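Local coordinates for protein AceL NrdHF-1-1 Intein (Metagenome, PDB 6ZGQ) that probably carries out protein splicing as a naturally split class 3 intein, captured in this structure as a linked, splice-inactive variant, at residues Thr12-Lys17 with Phe141-Glu146; Glu57-Glu62 with Ile120-Leu125; Ser71-Met76 with Glu86-Asp91. All coordinates share one frame; numbering follows the deposited sequence. Where two conformers were deposited one is given.

Contact 1. Residues Thr12-Lys17 with Phe141-Glu146; sequences TKVTTK and FVVTDE
V14 CG2 meets the ring of F141 at CE1, 3.9 Å away, the two side chains crossing at about a right angle. On the same face of the sheet V143 adds its CG1 beside V14, and T12 turns its methyl inward: with CG2 anti to the backbone N, chi1 -66° for OG1, the methyl lies 3.7 Å from V143 CG1 while the hydroxyl bonds to L9 O. T15 and T144 meet on the other face, where K13 gives only its CB and sends NZ off to N22. The hydroxyls of T15 and T144 lie 2.8 Å apart (OG1 to OG1), but the angle is poor for a bond between them; T15 OG1 is instead held by D20 OD1, to which T144 OG1 makes a weaker bond. The T15 side chain also rests on V142, OG1 to CG1 3.8 Å, and R150 packs against both. The backbones are joined by two bonds, T144 N to K13 O at 2.9 Å and T15 N to V142 O at 3.0 Å. K13 O also receives a CA-H contact from V143. The strands are antiparallel but strongly twisted, their axes at 132°, and the pairing is short. Joining a strand near the start of the intein to one near its end in this way is typical of the all-beta HINT (Hedgehog-intein) fold.

Contact 2. Residues Glu57-Glu62 with Ile120-Leu125; sequences EIYHFE and ITHTKL
Y59 and H122 lie one over the other as an offset stack, ring centroids 4.0 Å apart and planes at 16°. H122 CB sits over the tyrosine face toward its rim, a CH-pi contact, and I120 CG2 abuts the ring's edge at CD2, 4.0 Å away. H122 points CG anti to its backbone N (chi1 -174°), which brings the imidazole back over Y59 and lets NE2 donate a hydrogen bond to E57 OE1 at 2.9 Å; carboxylate and imidazole are nearly coplanar, and OE1 is met on its anti side. A serine in place of Y59 would probably open a gap under the imidazole and leave it freer to turn away from E57. Further along, I120 lies beside F61, its CD1 3.8 Å from CE2. On the reverse face I58 CG2 nests against T123 CB at 3.8 Å and L125 CD2 closes the far end of this hollow, while H60 reaches out to D67. Four backbone bonds run between the strands, two in each of the pairs I58-T123 and H60-T121, and one water donates to H60 O and also bonds T121 OG1. The pattern is that of a regular antiparallel ladder at the edge of a three-stranded sheet, with 120-125 as its outer strand.

Contact 3. Residues Ser71-Met76 with Glu86-Asp91; sequences SPNHRM and ECLAKD
R75 grips E86 side-on in a salt bridge of two hydrogen bonds: NE reaches OE1 at 2.8 Å and NH2 reaches OE2 at 3.1 Å, one nitrogen to each oxygen. The carboxylate lies at the edge of the guanidinium, yet the two planes stand 72° apart, so both oxygens are met from above the carboxylate plane. The bend in the arginine chain at chi3 (63°) directs NE and NH2 to E86, while NH1 bonds the backbone oxygens of K139 and A155. Beside this pair L88 lays CD2 3.3 Å from N73 O and touches R75 CG more loosely. At the other end K90, with CG between its backbone N and carbonyl carbon (chi1 68°), runs extended across N73. Its CB and CG pass over P72 O, and NZ meets N73 OD1 at 2.6 Å in the amide plane, on a lone pair; N73 ND2 turns to D5. On the opposite side of the sheet M76 CG rests on A89, CG to CB 4.0 Å, and the chain bends away beyond it.

Backbone bonds continue the hairpin past its strands. M76 and C87 exchange two; A89 N then donates to H74 O at 2.9 Å and K90 N to P72 O, gripping the type I turn S71-H74. H74 points away from 86-91, its ring nitrogens taken up by E6 O and T153 OG1. The sequence SPNH resembles the block B TxxH motif of inteins, consistent with a place for H74 near the N-terminal splice junction. The chemistry implies an ionic hold on one flank and lysine-amide and backbone bonds on the other, which would fix the turn carrying H74, while the nearby carboxylate probably offsets much of the charge of the buried arginine.

Overall arrangement
From the N terminus the chain opens contact 1 at 12-17, then contact 2 at 57-62, then contact 3 at 71-76. Contact 3 closes first, at 86-91, a local hairpin; 120-125 closes contact 2, and 141-146 closes contact 1 last. The three loops therefore sit one within another and none cross. Contacts 1 and 3 both belong to the larger antiparallel sheet, on opposite sides of the chain's centre, whereas contact 2 belongs to the separate three-stranded sheet. Contacts 2 and 3 touch: Y59 packs on K90 and P72, E57 on P72, and F61 CD1 lies 3.6 Å from M76 CE, tying the small sheet to the hairpin.

Contact 1. Residues Thr12-Lys17 with Phe141-Glu146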
ATOM      1  N   THR A  12      -5.845   2.877   7.860  1.00 11.03           N
ATOM      2  CA  THR A  12      -5.172   3.207   6.594  1.00 10.16           C
ATOM      3  C   THR A  12      -6.238   3.730   5.629  1.00  9.37           C
ATOM      4  O   THR A  12      -7.248   3.053   5.434  1.00  9.13           O
ATOM      5  CB  THR A  12      -4.475   1.969   5.998  1.00 10.53           C
ATOM      6  OG1 THR A  12      -3.406   1.586   6.864  1.00 11.73           O
ATOM      7  CG2 THR A  12      -3.899   2.241   4.604  1.00 11.24           C
ATOM      8  N   LYS A  13      -6.033   4.924   5.055  1.00  8.72           N
ATOM      9  CA  LYS A  13      -6.977   5.493   4.079  1.00  9.08           C
ATOM     10  C   LYS A  13      -6.638   4.976   2.680  1.00  8.96           C
ATOM     11  O   LYS A  13      -5.462   4.867   2.348  1.00  9.06           O
ATOM     12  CB  LYS A  13      -6.964   7.026   4.119  1.00 10.00           C
ATOM     13  CG  LYS A  13      -7.704   7.586   5.318  1.00 11.16           C
ATOM     14  CD  LYS A  13      -7.623   9.091   5.376  1.00 12.88           C
ATOM     15  CE  LYS A  13      -8.182   9.588   6.689  1.00 15.64           C
ATOM     16  NZ  LYS A  13      -9.623   9.258   6.859  1.00 18.31           N
ATOM     17  N   VAL A  14      -7.675   4.621   1.912  1.00  9.08           N
ATOM     18  CA  VAL A  14      -7.565   4.170   0.515  1.00  8.74           C
ATOM     19  C   VAL A  14      -8.125   5.300  -0.357  1.00  9.08           C
ATOM     20  O   VAL A  14      -9.236   5.777  -0.091  1.00  8.75           O
ATOM     21  CB  VAL A  14      -8.358   2.858   0.276  1.00  8.79           C
ATOM     22  CG1 VAL A  14      -8.474   2.531  -1.210  1.00  9.19           C
ATOM     23  CG2 VAL A  14      -7.721   1.695   1.031  1.00  8.89           C
ATOM     24  N   THR A  15      -7.343   5.747  -1.343  1.00  8.92           N
ATOM     25  CA  THR A  15      -7.778   6.807  -2.266  1.00  9.01           C
ATOM     26  C   THR A  15      -8.835   6.237  -3.205  1.00  8.78           C
ATOM     27  O   THR A  15      -8.603   5.186  -3.796  1.00  9.01           O
ATOM     28  CB  THR A  15      -6.573   7.412  -2.995  1.00  8.90           C
ATOM     29  OG1 THR A  15      -5.735   7.960  -1.982  1.00  9.47           O
ATOM     30  CG2 THR A  15      -6.967   8.512  -3.981  1.00  8.47           C
ATOM     31  N   THR A  16      -9.995   6.908  -3.253  1.00  8.79           N
ATOM     32  CA  THR A  16     -11.156   6.554  -4.090  1.00  9.06           C
ATOM     33  C   THR A  16     -11.466   7.764  -4.985  1.00 10.05           C
ATOM     34  O   THR A  16     -10.808   8.802  -4.817  1.00 10.81           O
ATOM     35  CB  THR A  16     -12.389   6.154  -3.232  1.00  8.53           C
ATOM     36  OG1 THR A  16     -13.073   7.319  -2.757  1.00  8.85           O
ATOM     37  CG2 THR A  16     -11.991   5.298  -2.041  1.00  8.77           C
ATOM     38  N   LYS A  17     -12.423   7.624  -5.917  1.00 11.03           N
ATOM     39  CA  LYS A  17     -12.843   8.721  -6.814  1.00 11.91           C
ATOM     40  C   LYS A  17     -13.428   9.900  -6.016  1.00 12.39           C
ATOM     41  O   LYS A  17     -13.314  11.039  -6.463  1.00 12.25           O
ATOM     42  CB  LYS A  17     -13.860   8.249  -7.876  1.00 13.35           C
ATOM     43  CG  LYS A  17     -13.985   9.204  -9.073  1.00 15.51           C
ATOM     44  CD  LYS A  17     -15.125   8.868 -10.027  1.00 18.92           C
ATOM     45  CE  LYS A  17     -15.417  10.040 -10.956  1.00 20.77           C
ATOM     46  NZ  LYS A  17     -16.431   9.724 -11.998  1.00 23.57           N
ATOM     47  N   PHE A 141      -3.001  -0.640  -5.318  1.00  9.93           N
ATOM     48  CA  PHE A 141      -3.871   0.550  -5.186  1.00  9.67           C
ATOM     49  C   PHE A 141      -3.184   1.624  -4.331  1.00  8.69           C
ATOM     50  O   PHE A 141      -2.141   1.355  -3.730  1.00  8.36           O
ATOM     51  CB  PHE A 141      -5.262   0.166  -4.645  1.00 10.38           C
ATOM     52  CG  PHE A 141      -5.239  -0.537  -3.311  1.00 10.98           C
ATOM     53  CD1 PHE A 141      -5.201   0.189  -2.134  1.00 12.22           C
ATOM     54  CD2 PHE A 141      -5.252  -1.921  -3.237  1.00 12.84           C
ATOM     55  CE1 PHE A 141      -5.174  -0.451  -0.906  1.00 10.37           C
ATOM     56  CE2 PHE A 141      -5.226  -2.564  -2.014  1.00 11.14           C
ATOM     57  CZ  PHE A 141      -5.179  -1.829  -0.847  1.00 11.28           C
ATOM     58  N   VAL A 142      -3.757   2.832  -4.321  1.00  7.55           N
ATOM     59  CA  VAL A 142      -3.155   4.019  -3.686  1.00  7.15           C
ATOM     60  C   VAL A 142      -3.748   4.191  -2.281  1.00  7.44           C
ATOM     61  O   VAL A 142      -4.976   4.152  -2.117  1.00  7.57           O
ATOM     62  CB  VAL A 142      -3.355   5.292  -4.563  1.00  6.01           C
ATOM     63  CG1 VAL A 142      -2.751   6.539  -3.924  1.00  6.02           C
ATOM     64  CG2 VAL A 142      -2.739   5.093  -5.941  1.00  5.28           C
ATOM     65  N   VAL A 143      -2.868   4.334  -1.287  1.00  7.64           N
ATOM     66  CA  VAL A 143      -3.243   4.624   0.112  1.00  7.82           C
ATOM     67  C   VAL A 143      -2.709   6.014   0.481  1.00  8.10           C
ATOM     68  O   VAL A 143      -1.707   6.455  -0.100  1.00  8.30           O
ATOM     69  CB  VAL A 143      -2.704   3.556   1.103  1.00  7.66           C
ATOM     70  CG1 VAL A 143      -3.407   2.217   0.910  1.00  7.67           C
ATOM     71  CG2 VAL A 143      -1.195   3.379   0.992  1.00  7.65           C
ATOM     72  N   THR A 144      -3.400   6.686   1.409  1.00  8.49           N
ATOM     73  CA  THR A 144      -3.020   8.001   1.957  1.00  8.84           C
ATOM     74  C   THR A 144      -2.704   7.834   3.452  1.00  9.47           C
ATOM     75  O   THR A 144      -3.526   7.268   4.184  1.00  9.62           O
ATOM     76  CB  THR A 144      -4.173   8.992   1.761  1.00  8.93           C
ATOM     77  OG1 THR A 144      -4.634   8.853   0.417  1.00  9.07           O
ATOM     78  CG2 THR A 144      -3.743  10.437   2.038  1.00  8.72           C
ATOM     79  N   ASP A 145      -1.528   8.303   3.874  0.84  9.64           N
ATOM     80  CA  ASP A 145      -1.077   8.230   5.273  0.84 10.16           C
ATOM     81  C   ASP A 145      -1.640   9.418   6.066  0.84 11.07           C
ATOM     82  O   ASP A 145      -2.371  10.234   5.492  0.84 10.57           O
ATOM     83  CB  ASP A 145       0.460   8.130   5.348  0.84 11.03           C
ATOM     84  CG  ASP A 145       1.190   9.388   4.862  0.84 11.05           C
ATOM     85  OD1 ASP A 145       0.618  10.502   4.922  0.84 11.00           O
ATOM     86  OD2 ASP A 145       2.360   9.243   4.454  0.84 11.53           O
ATOM     87  N   GLU A 146      -1.307   9.481   7.361  1.00 12.14           N
ATOM     88  CA  GLU A 146      -1.777  10.525   8.302  1.00 13.65           C
ATOM     89  C   GLU A 146      -1.335  11.942   7.903  1.00 13.48           C
ATOM     90  O   GLU A 146      -1.933  12.911   8.378  1.00 14.40           O
ATOM     91  CB  GLU A 146      -1.266  10.215   9.725  1.00 16.23           C
ATOM     92  CG  GLU A 146      -1.754   8.887  10.310  1.00 20.57           C
ATOM     93  CD  GLU A 146      -0.760   7.726  10.212  1.00 23.41           C
ATOM     94  OE1 GLU A 146       0.468   7.960  10.174  1.00 27.49           O
ATOM     95  OE2 GLU A 146      -1.220   6.561  10.192  1.00 28.63           O
TER

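Contact 2. Residues Glu57-Glu62 with Ile120-Leu125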
ATOM      1  N   GLU A  57       1.221  -8.307  14.908  1.00 14.38           N
ATOM      2  CA  GLU A  57       2.550  -7.882  14.439  1.00 14.00           C
ATOM      3  C   GLU A  57       2.425  -7.104  13.129  1.00 12.83           C
ATOM      4  O   GLU A  57       1.535  -7.393  12.306  1.00 12.93           O
ATOM      5  CB  GLU A  57       3.543  -9.049  14.352  1.00 17.20           C
ATOM      6  CG  GLU A  57       3.205 -10.095  13.320  1.00 20.33           C
ATOM      7  CD  GLU A  57       4.166 -11.263  13.366  1.00 22.45           C
ATOM      8  OE1 GLU A  57       5.391 -11.028  13.444  1.00 23.22           O
ATOM      9  OE2 GLU A  57       3.691 -12.417  13.329  1.00 22.72           O
ATOM     10  N   ILE A  58       3.301  -6.107  12.975  0.69 12.02           N
ATOM     11  CA  ILE A  58       3.204  -5.079  11.931  0.69 10.97           C
ATOM     12  C   ILE A  58       4.615  -4.742  11.441  0.69 10.47           C
ATOM     13  O   ILE A  58       5.561  -4.806  12.247  0.69 10.83           O
ATOM     14  CB  ILE A  58       2.482  -3.822  12.492  0.69 10.37           C
ATOM     15  CG1 ILE A  58       1.872  -2.971  11.381  0.69  9.71           C
ATOM     16  CG2 ILE A  58       3.405  -2.998  13.385  0.69 10.00           C
ATOM     17  CD1 ILE A  58       0.806  -2.035  11.891  0.69  9.97           C
ATOM     18  N   TYR A  59       4.722  -4.445  10.137  1.00  9.46           N
ATOM     19  CA  TYR A  59       5.909  -3.853   9.481  1.00  8.81           C
ATOM     20  C   TYR A  59       5.561  -2.414   9.097  1.00  8.98           C
ATOM     21  O   TYR A  59       4.651  -2.204   8.274  1.00  9.02           O
ATOM     22  CB  TYR A  59       6.310  -4.638   8.227  1.00  8.47           C
ATOM     23  CG  TYR A  59       7.108  -5.861   8.567  1.00  9.12           C
ATOM     24  CD1 TYR A  59       6.478  -7.025   8.982  1.00  9.08           C
ATOM     25  CD2 TYR A  59       8.497  -5.839   8.526  1.00  9.49           C
ATOM     26  CE1 TYR A  59       7.205  -8.152   9.313  1.00  9.54           C
ATOM     27  CE2 TYR A  59       9.234  -6.961   8.865  1.00 10.01           C
ATOM     28  CZ  TYR A  59       8.583  -8.111   9.265  1.00  9.80           C
ATOM     29  OH  TYR A  59       9.316  -9.220   9.593  1.00 10.63           O
ATOM     30  N   HIS A  60       6.259  -1.464   9.734  1.00  8.80           N
ATOM     31  CA  HIS A  60       6.081  -0.020   9.539  1.00  8.62           C
ATOM     32  C   HIS A  60       7.255   0.499   8.711  1.00  9.26           C
ATOM     33  O   HIS A  60       8.387   0.549   9.214  1.00  9.38           O
ATOM     34  CB  HIS A  60       5.978   0.715  10.890  1.00  8.21           C
ATOM     35  CG  HIS A  60       5.769   2.191  10.757  1.00  8.79           C
ATOM     36  ND1 HIS A  60       6.143   3.085  11.735  1.00  9.37           N
ATOM     37  CD2 HIS A  60       5.243   2.930   9.753  1.00  9.30           C
ATOM     38  CE1 HIS A  60       5.847   4.312  11.344  1.00 10.38           C
ATOM     39  NE2 HIS A  60       5.294   4.245  10.146  1.00 10.47           N
ATOM     40  N   PHE A  61       6.968   0.807   7.439  1.00  9.15           N
ATOM     41  CA  PHE A  61       7.897   1.451   6.495  1.00  9.43           C
ATOM     42  C   PHE A  61       7.700   2.972   6.615  1.00  9.92           C
ATOM     43  O   PHE A  61       6.563   3.419   6.503  1.00 10.10           O
ATOM     44  CB  PHE A  61       7.591   0.993   5.057  1.00  9.33           C
ATOM     45  CG  PHE A  61       7.850  -0.471   4.798  1.00  9.12           C
ATOM     46  CD1 PHE A  61       6.928  -1.437   5.179  1.00  8.78           C
ATOM     47  CD2 PHE A  61       9.003  -0.878   4.150  1.00  8.66           C
ATOM     48  CE1 PHE A  61       7.161  -2.778   4.928  1.00  8.76           C
ATOM     49  CE2 PHE A  61       9.246  -2.218   3.906  1.00  8.19           C
ATOM     50  CZ  PHE A  61       8.323  -3.171   4.296  1.00  8.59           C
ATOM     51  N   GLU A  62       8.772   3.739   6.864  1.00  9.98           N
ATOM     52  CA  GLU A  62       8.685   5.198   7.075  1.00 11.08           C
ATOM     53  C   GLU A  62       9.926   5.923   6.534  1.00 11.29           C
ATOM     54  O   GLU A  62      11.050   5.625   6.949  1.00 10.03           O
ATOM     55  CB  GLU A  62       8.494   5.542   8.563  1.00 12.43           C
ATOM     56  CG  GLU A  62       8.231   7.030   8.810  1.00 14.68           C
ATOM     57  CD  GLU A  62       7.910   7.388  10.252  1.00 18.44           C
ATOM     58  OE1 GLU A  62       8.175   6.577  11.162  1.00 20.11           O
ATOM     59  OE2 GLU A  62       7.389   8.501  10.481  1.00 21.85           O
ATOM     60  N   ILE A 120      12.564   0.605   8.292  0.62  7.91           N
ATOM     61  CA  ILE A 120      11.632  -0.527   8.470  0.62  8.01           C
ATOM     62  C   ILE A 120      11.659  -0.969   9.939  0.62  8.48           C
ATOM     63  O   ILE A 120      12.735  -1.312  10.449  0.62  8.58           O
ATOM     64  CB  ILE A 120      11.990  -1.731   7.561  0.62  7.75           C
ATOM     65  CG1 ILE A 120      12.205  -1.279   6.108  0.62  7.54           C
ATOM     66  CG2 ILE A 120      10.903  -2.803   7.642  0.62  7.84           C
ATOM     67  CD1 ILE A 120      12.769  -2.356   5.204  0.62  7.66           C
ATOM     68  N   THR A 121      10.484  -0.951  10.583  1.00  8.63           N
ATOM     69  CA  THR A 121      10.280  -1.411  11.975  1.00  8.50           C
ATOM     70  C   THR A 121       9.333  -2.612  11.945  1.00  8.38           C
ATOM     71  O   THR A 121       8.253  -2.512  11.349  1.00  8.65           O
ATOM     72  CB  THR A 121       9.672  -0.280  12.834  1.00  8.59           C
ATOM     73  OG1 THR A 121      10.484   0.885  12.664  1.00  8.59           O
ATOM     74  CG2 THR A 121       9.622  -0.652  14.322  1.00  8.10           C
ATOM     75  N   HIS A 122       9.765  -3.733  12.546  1.00  8.55           N
ATOM     76  CA  HIS A 122       8.926  -4.921  12.796  1.00  9.21           C
ATOM     77  C   HIS A 122       8.576  -4.902  14.287  1.00 10.06           C
ATOM     78  O   HIS A 122       9.483  -4.991  15.108  1.00 10.26           O
ATOM     79  CB  HIS A 122       9.681  -6.207  12.423  1.00  9.61           C
ATOM     80  CG  HIS A 122       8.858  -7.453  12.520  1.00  9.85           C
ATOM     81  ND1 HIS A 122       9.422  -8.708  12.555  1.00 10.19           N
ATOM     82  CD2 HIS A 122       7.520  -7.638  12.600  1.00 10.07           C
ATOM     83  CE1 HIS A 122       8.465  -9.615  12.639  1.00 10.69           C
ATOM     84  NE2 HIS A 122       7.301  -8.992  12.667  1.00 10.99           N
ATOM     85  N   THR A 123       7.286  -4.742  14.600  1.00 10.36           N
ATOM     86  CA  THR A 123       6.773  -4.562  15.964  1.00 12.40           C
ATOM     87  C   THR A 123       5.808  -5.690  16.313  1.00 12.99           C
ATOM     88  O   THR A 123       4.992  -6.074  15.469  1.00 12.88           O
ATOM     89  CB  THR A 123       6.073  -3.183  16.089  1.00 11.98           C
ATOM     90  OG1 THR A 123       7.024  -2.167  15.764  1.00 12.33           O
ATOM     91  CG2 THR A 123       5.515  -2.917  17.495  1.00 12.52           C
ATOM     92  N   LYS A 124       5.949  -6.231  17.534  1.00 14.97           N
ATOM     93  CA  LYS A 124       4.896  -6.984  18.231  1.00 14.99           C
ATOM     94  C   LYS A 124       4.000  -5.946  18.913  1.00 15.37           C
ATOM     95  O   LYS A 124       4.497  -5.177  19.739  1.00 16.39           O
ATOM     96  CB  LYS A 124       5.506  -7.923  19.293  1.00 16.36           C
ATOM     97  CG  LYS A 124       4.549  -8.943  19.917  1.00 18.36           C
ATOM     98  CD  LYS A 124       3.896  -9.851  18.878  1.00 18.34           C
ATOM     99  CE  LYS A 124       3.950 -11.316  19.272  1.00 19.10           C
ATOM    100  NZ  LYS A 124       3.182 -11.589  20.519  1.00 21.67           N
ATOM    101  N   LEU A 125       2.719  -5.897  18.527  1.00 15.95           N
ATOM    102  CA  LEU A 125       1.719  -4.995  19.114  1.00 16.38           C
ATOM    103  C   LEU A 125       1.351  -5.509  20.508  1.00 18.11           C
ATOM    104  O   LEU A 125       1.361  -6.729  20.728  1.00 18.97           O
ATOM    105  CB  LEU A 125       0.481  -4.915  18.205  1.00 15.52           C
ATOM    106  CG  LEU A 125       0.727  -4.240  16.848  1.00 15.68           C
ATOM    107  CD1 LEU A 125      -0.474  -4.388  15.924  1.00 16.43           C
ATOM    108  CD2 LEU A 125       1.085  -2.776  17.030  1.00 17.28           C
TER
HETATM  109  O   HOH W   1       9.800   2.433  10.558  1.00  9.25           O

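Contact 3. Residues Ser71-Met76 with Glu86-Asp91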
ATOM      1  N   SER A  71       0.831  -5.931   7.376  0.53  9.25           N
ATOM      2  CA  SER A  71       1.058  -7.268   7.951  0.53  9.41           C
ATOM      3  C   SER A  71       2.350  -7.866   7.381  0.53  9.75           C
ATOM      4  O   SER A  71       2.809  -7.441   6.326  0.53 10.13           O
ATOM      5  CB  SER A  71      -0.130  -8.186   7.651  0.53  9.42           C
ATOM      6  OG  SER A  71      -1.331  -7.623   8.143  0.53  9.55           O
ATOM      7  N   PRO A  72       2.950  -8.854   8.075  1.00  9.97           N
ATOM      8  CA  PRO A  72       4.178  -9.496   7.585  1.00 10.19           C
ATOM      9  C   PRO A  72       4.158  -9.966   6.117  1.00 11.25           C
ATOM     10  O   PRO A  72       5.169  -9.796   5.431  1.00 10.93           O
ATOM     11  CB  PRO A  72       4.340 -10.695   8.523  1.00  9.67           C
ATOM     12  CG  PRO A  72       3.703 -10.248   9.798  1.00 10.18           C
ATOM     13  CD  PRO A  72       2.535  -9.395   9.382  1.00  9.81           C
ATOM     14  N   ASN A  73       3.022 -10.512   5.658  1.00 10.51           N
ATOM     15  CA  ASN A  73       2.891 -11.112   4.312  1.00 10.94           C
ATOM     16  C   ASN A  73       2.172 -10.187   3.333  1.00  9.86           C
ATOM     17  O   ASN A  73       1.771 -10.645   2.262  1.00 11.12           O
ATOM     18  CB  ASN A  73       2.160 -12.464   4.355  1.00 12.07           C
ATOM     19  CG  ASN A  73       2.877 -13.486   5.209  1.00 13.63           C
ATOM     20  OD1 ASN A  73       4.097 -13.619   5.139  1.00 14.94           O
ATOM     21  ND2 ASN A  73       2.128 -14.210   6.018  1.00 16.40           N
ATOM     22  N   HIS A  74       2.007  -8.912   3.703  1.00  9.41           N
ATOM     23  CA  HIS A  74       1.484  -7.878   2.796  1.00  8.26           C
ATOM     24  C   HIS A  74       2.462  -7.675   1.635  1.00  8.41           C
ATOM     25  O   HIS A  74       3.680  -7.684   1.855  1.00  8.83           O
ATOM     26  CB  HIS A  74       1.269  -6.552   3.515  1.00  7.70           C
ATOM     27  CG  HIS A  74       0.701  -5.504   2.623  1.00  7.78           C
ATOM     28  ND1 HIS A  74      -0.597  -5.555   2.170  1.00  7.58           N
ATOM     29  CD2 HIS A  74       1.257  -4.406   2.066  1.00  7.62           C
ATOM     30  CE1 HIS A  74      -0.824  -4.516   1.390  1.00  7.37           C
ATOM     31  NE2 HIS A  74       0.288  -3.807   1.301  1.00  7.46           N
ATOM     32  N   ARG A  75       1.927  -7.508   0.421  1.00  7.77           N
ATOM     33  CA  ARG A  75       2.732  -7.318  -0.789  1.00  7.94           C
ATOM     34  C   ARG A  75       3.177  -5.850  -0.861  1.00  8.04           C
ATOM     35  O   ARG A  75       2.326  -4.950  -0.936  1.00  8.26           O
ATOM     36  CB  ARG A  75       1.937  -7.744  -2.035  1.00  7.80           C
ATOM     37  CG  ARG A  75       1.695  -9.249  -2.109  1.00  8.36           C
ATOM     38  CD  ARG A  75       0.646  -9.628  -3.141  1.00  8.63           C
ATOM     39  NE  ARG A  75       1.053  -9.263  -4.504  1.00 10.06           N
ATOM     40  CZ  ARG A  75       0.532  -8.274  -5.238  1.00  9.72           C
ATOM     41  NH1 ARG A  75      -0.450  -7.511  -4.779  1.00  9.40           N
ATOM     42  NH2 ARG A  75       0.998  -8.043  -6.458  1.00 11.01           N
ATOM     43  N   MET A  76       4.492  -5.618  -0.763  1.00  8.41           N
ATOM     44  CA  MET A  76       5.087  -4.296  -0.983  1.00  8.54           C
ATOM     45  C   MET A  76       5.377  -4.174  -2.474  1.00  8.89           C
ATOM     46  O   MET A  76       5.823  -5.154  -3.080  1.00 10.03           O
ATOM     47  CB  MET A  76       6.367  -4.120  -0.162  1.00  9.19           C
ATOM     48  CG  MET A  76       6.140  -4.230   1.338  1.00  8.66           C
ATOM     49  SD  MET A  76       4.910  -3.051   1.926  1.00  9.93           S
ATOM     50  CE  MET A  76       5.835  -1.522   1.792  1.00  9.96           C
ATOM     51  N   GLU A  86       6.990  -6.959  -6.838  1.00 15.97           N
ATOM     52  CA  GLU A  86       6.379  -7.168  -5.519  1.00 13.69           C
ATOM     53  C   GLU A  86       7.324  -7.997  -4.640  1.00 12.69           C
ATOM     54  O   GLU A  86       8.173  -8.734  -5.164  1.00 13.54           O
ATOM     55  CB  GLU A  86       5.026  -7.887  -5.644  1.00 14.44           C
ATOM     56  CG  GLU A  86       5.101  -9.167  -6.462  1.00 16.63           C
ATOM     57  CD  GLU A  86       3.792  -9.918  -6.494  1.00 17.87           C
ATOM     58  OE1 GLU A  86       3.403 -10.485  -5.451  1.00 18.67           O
ATOM     59  OE2 GLU A  86       3.151  -9.934  -7.565  1.00 21.29           O
ATOM     60  N   CYS A  87       7.167  -7.845  -3.319  0.76 12.45           N
ATOM     61  CA  CYS A  87       7.898  -8.596  -2.277  0.76 12.52           C
ATOM     62  C   CYS A  87       7.081  -8.532  -0.981  0.76 12.04           C
ATOM     63  O   CYS A  87       6.525  -7.467  -0.679  0.76 12.35           O
ATOM     64  CB  CYS A  87       9.284  -7.984  -2.041  0.76 13.55           C
ATOM     65  SG  CYS A  87      10.350  -8.907  -0.907  0.76 14.07           S
ATOM     66  N   LEU A  88       6.991  -9.648  -0.245  1.00 11.72           N
ATOM     67  CA  LEU A  88       6.330  -9.674   1.067  1.00 10.81           C
ATOM     68  C   LEU A  88       7.097  -8.735   2.007  1.00 10.75           C
ATOM     69  O   LEU A  88       8.328  -8.676   1.925  1.00 10.94           O
ATOM     70  CB  LEU A  88       6.298 -11.108   1.603  1.00 10.70           C
ATOM     71  CG  LEU A  88       5.582 -12.144   0.726  1.00 11.00           C
ATOM     72  CD1 LEU A  88       5.378 -13.440   1.497  1.00 11.35           C
ATOM     73  CD2 LEU A  88       4.248 -11.615   0.230  1.00 10.88           C
ATOM     74  N   ALA A  89       6.360  -7.984   2.834  1.00 10.11           N
ATOM     75  CA  ALA A  89       6.904  -6.989   3.771  1.00 10.31           C
ATOM     76  C   ALA A  89       8.041  -7.567   4.625  1.00 10.49           C
ATOM     77  O   ALA A  89       9.095  -6.944   4.738  1.00 10.92           O
ATOM     78  CB  ALA A  89       5.789  -6.443   4.653  1.00  9.74           C
ATOM     79  N   LYS A  90       7.832  -8.759   5.195  1.00 10.83           N
ATOM     80  CA  LYS A  90       8.831  -9.416   6.054  1.00 11.11           C
ATOM     81  C   LYS A  90      10.119  -9.790   5.298  1.00 11.55           C
ATOM     82  O   LYS A  90      11.160  -9.973   5.942  1.00 12.17           O
ATOM     83  CB  LYS A  90       8.234 -10.664   6.726  1.00 12.16           C
ATOM     84  CG  LYS A  90       7.908 -11.808   5.773  1.00 13.48           C
ATOM     85  CD  LYS A  90       7.216 -12.955   6.482  1.00 14.89           C
ATOM     86  CE  LYS A  90       7.186 -14.208   5.624  1.00 16.02           C
ATOM     87  NZ  LYS A  90       6.076 -15.110   6.023  1.00 17.69           N
ATOM     88  N   ASP A  91      10.040  -9.903   3.962  1.00 12.51           N
ATOM     89  CA  ASP A  91      11.168 -10.308   3.105  1.00 12.49           C
ATOM     90  C   ASP A  91      11.891  -9.113   2.470  1.00 11.75           C
ATOM     91  O   ASP A  91      13.010  -9.293   1.989  1.00 12.18           O
ATOM     92  CB  ASP A  91      10.699 -11.276   2.000  1.00 12.59           C
ATOM     93  CG  ASP A  91      10.206 -12.596   2.558  1.00 13.66           C
ATOM     94  OD1 ASP A  91      10.830 -13.104   3.512  1.00 14.44           O
ATOM     95  OD2 ASP A  91       9.189 -13.112   2.056  1.00 14.67           O
TER